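Local coordinates for protein 5-oxoprolinase subunit A (Thermus thermophilus, PDB 2DFA) that probably catalyses the ATP-driven opening of 5-oxoproline to L-glutamate, working in a complex with two partner subunits, PxpB and PxpC, at residues A[76-79]-A[80-84]. Residues are numbered along the deposited sequence; the frame is centred on the assembly and turned at random.
Sequences MALS and PEEVY
S79 and E82 close a capping box at the start of helix 80-100, each side chain bonding to the other residue's backbone N-H. S79 OG, set between its own backbone N and carbonyl carbon (chi1 64°), is turned to accept from E82 N at 3.1 Å; a short hydroxyl side chain suits this N-cap place. In return, E82 OE1 takes the N-H of S79 N at 2.9 Å, an almost straight bond (170°) that meets the carboxylate from above its plane. The glutamate reaches back because CG sits beside its own backbone N and the chain runs extended beyond it. OE1 also forms a salt bridge with R74 of the second subunit, so the cap is tied into the interface. A glutamine in place of E82 would probably deprive that arginine of this negative partner. S79 O receives V83 N at 3.0 Å, an i to i+4 helical bond accepted by the N-cap carbonyl. P80 fits the first helical position, where its missing N-H costs no helical bond, since an N-H in the first turn has no helical carbonyl before it, and its ring holds phi near the helical value. On the buried side, V83 packs against A127 and I128 of helix 122-135; L78, the residue before the cap, lies on F65 and forms a hydrophobic staple with V83, L78 CB meeting V83 CG2 at 3.8 Å.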
ATOM      1  N   MET A  76      -1.287  16.814   0.819  1.00 34.63           N
ATOM      2  CA  MET A  76      -2.446  15.961   1.098  1.00 34.53           C
ATOM      3  C   MET A  76      -3.311  16.635   2.159  1.00 35.42           C
ATOM      4  O   MET A  76      -2.808  17.091   3.187  1.00 35.28           O
ATOM      5  CB  MET A  76      -2.016  14.579   1.610  1.00 33.87           C
ATOM      6  CG  MET A  76      -1.373  13.677   0.572  1.00 31.19           C
ATOM      7  SD  MET A  76      -1.110  12.005   1.171  1.00 32.74           S
ATOM      8  CE  MET A  76      -2.814  11.356   1.174  1.00 34.72           C
ATOM      9  N   ALA A  77      -4.615  16.683   1.915  1.00 36.38           N
ATOM     10  CA  ALA A  77      -5.539  17.320   2.849  1.00 35.78           C
ATOM     11  C   ALA A  77      -5.823  16.502   4.109  1.00 35.91           C
ATOM     12  O   ALA A  77      -6.964  16.109   4.353  1.00 33.90           O
ATOM     13  CB  ALA A  77      -6.846  17.646   2.132  1.00 36.05           C
ATOM     14  N   LEU A  78      -4.791  16.244   4.913  1.00 35.12           N
ATOM     15  CA  LEU A  78      -4.974  15.495   6.153  1.00 34.28           C
ATOM     16  C   LEU A  78      -5.540  16.407   7.237  1.00 33.46           C
ATOM     17  O   LEU A  78      -5.154  17.571   7.340  1.00 33.17           O
ATOM     18  CB  LEU A  78      -3.642  14.920   6.656  1.00 33.66           C
ATOM     19  CG  LEU A  78      -3.277  13.462   6.357  1.00 32.13           C
ATOM     20  CD1 LEU A  78      -3.167  13.245   4.852  1.00 34.13           C
ATOM     21  CD2 LEU A  78      -1.948  13.132   7.038  1.00 32.26           C
ATOM     22  N   SER A  79      -6.457  15.880   8.041  1.00 33.96           N
ATOM     23  CA  SER A  79      -7.029  16.659   9.133  1.00 32.79           C
ATOM     24  C   SER A  79      -5.954  16.695  10.214  1.00 33.22           C
ATOM     25  O   SER A  79      -5.052  15.860  10.219  1.00 31.62           O
ATOM     26  CB  SER A  79      -8.272  15.972   9.698  1.00 33.49           C
ATOM     27  OG  SER A  79      -7.937  14.723  10.278  1.00 32.07           O
ATOM     28  N   PRO A  80      -6.028  17.661  11.140  1.00 34.08           N
ATOM     29  CA  PRO A  80      -4.992  17.682  12.176  1.00 33.49           C
ATOM     30  C   PRO A  80      -4.960  16.375  12.967  1.00 33.16           C
ATOM     31  O   PRO A  80      -3.888  15.916  13.384  1.00 30.74           O
ATOM     32  CB  PRO A  80      -5.364  18.908  13.028  1.00 35.83           C
ATOM     33  CG  PRO A  80      -6.817  19.169  12.709  1.00 36.24           C
ATOM     34  CD  PRO A  80      -6.910  18.838  11.240  1.00 34.80           C
ATOM     35  N   GLU A  81      -6.130  15.766  13.150  1.00 31.14           N
ATOM     36  CA  GLU A  81      -6.227  14.500  13.876  1.00 31.66           C
ATOM     37  C   GLU A  81      -5.415  13.428  13.144  1.00 30.32           C
ATOM     38  O   GLU A  81      -4.702  12.636  13.759  1.00 29.40           O
ATOM     39  CB  GLU A  81      -7.688  14.032  13.965  1.00 36.63           C
ATOM     40  CG  GLU A  81      -8.627  14.875  14.843  1.00 41.39           C
ATOM     41  CD  GLU A  81      -8.936  16.258  14.279  1.00 44.24           C
ATOM     42  OE1 GLU A  81      -8.965  16.427  13.042  1.00 43.48           O
ATOM     43  OE2 GLU A  81      -9.171  17.181  15.086  1.00 50.14           O
ATOM     44  N   GLU A  82      -5.548  13.396  11.821  1.00 29.16           N
ATOM     45  CA  GLU A  82      -4.828  12.417  11.016  1.00 29.11           C
ATOM     46  C   GLU A  82      -3.321  12.679  11.051  1.00 26.62           C
ATOM     47  O   GLU A  82      -2.533  11.743  11.108  1.00 27.51           O
ATOM     48  CB  GLU A  82      -5.370  12.440   9.580  1.00 31.42           C
ATOM     49  CG  GLU A  82      -6.851  12.059   9.540  1.00 34.56           C
ATOM     50  CD  GLU A  82      -7.530  12.298   8.198  1.00 35.95           C
ATOM     51  OE1 GLU A  82      -7.087  13.169   7.416  1.00 36.65           O
ATOM     52  OE2 GLU A  82      -8.542  11.618   7.945  1.00 42.82           O
ATOM     53  N   VAL A  83      -2.921  13.947  11.023  1.00 25.90           N
ATOM     54  CA  VAL A  83      -1.492  14.293  11.073  1.00 27.92           C
ATOM     55  C   VAL A  83      -0.888  13.796  12.395  1.00 27.91           C
ATOM     56  O   VAL A  83       0.183  13.171  12.431  1.00 27.09           O
ATOM     57  CB  VAL A  83      -1.293  15.827  10.960  1.00 27.45           C
ATOM     58  CG1 VAL A  83       0.161  16.208  11.281  1.00 25.65           C
ATOM     59  CG2 VAL A  83      -1.663  16.288   9.555  1.00 26.90           C
ATOM     60  N   TYR A  84      -1.595  14.081  13.480  1.00 27.79           N
ATOM     61  CA  TYR A  84      -1.180  13.665  14.820  1.00 26.80           C
ATOM     62  C   TYR A  84      -0.968  12.147  14.921  1.00 26.59           C
ATOM     63  O   TYR A  84       0.070  11.681  15.406  1.00 25.09           O
ATOM     64  CB  TYR A  84      -2.249  14.099  15.825  1.00 27.28           C
ATOM     65  CG  TYR A  84      -2.028  13.616  17.238  1.00 28.06           C
ATOM     66  CD1 TYR A  84      -1.140  14.275  18.093  1.00 29.65           C
ATOM     67  CD2 TYR A  84      -2.730  12.514  17.732  1.00 30.21           C
ATOM     68  CE1 TYR A  84      -0.963  13.848  19.410  1.00 29.21           C
ATOM     69  CE2 TYR A  84      -2.561  12.081  19.046  1.00 30.00           C
ATOM     70  CZ  TYR A  84      -1.679  12.758  19.879  1.00 32.57           C
ATOM     71  OH  TYR A  84      -1.547  12.366  21.194  1.00 31.40           O
TER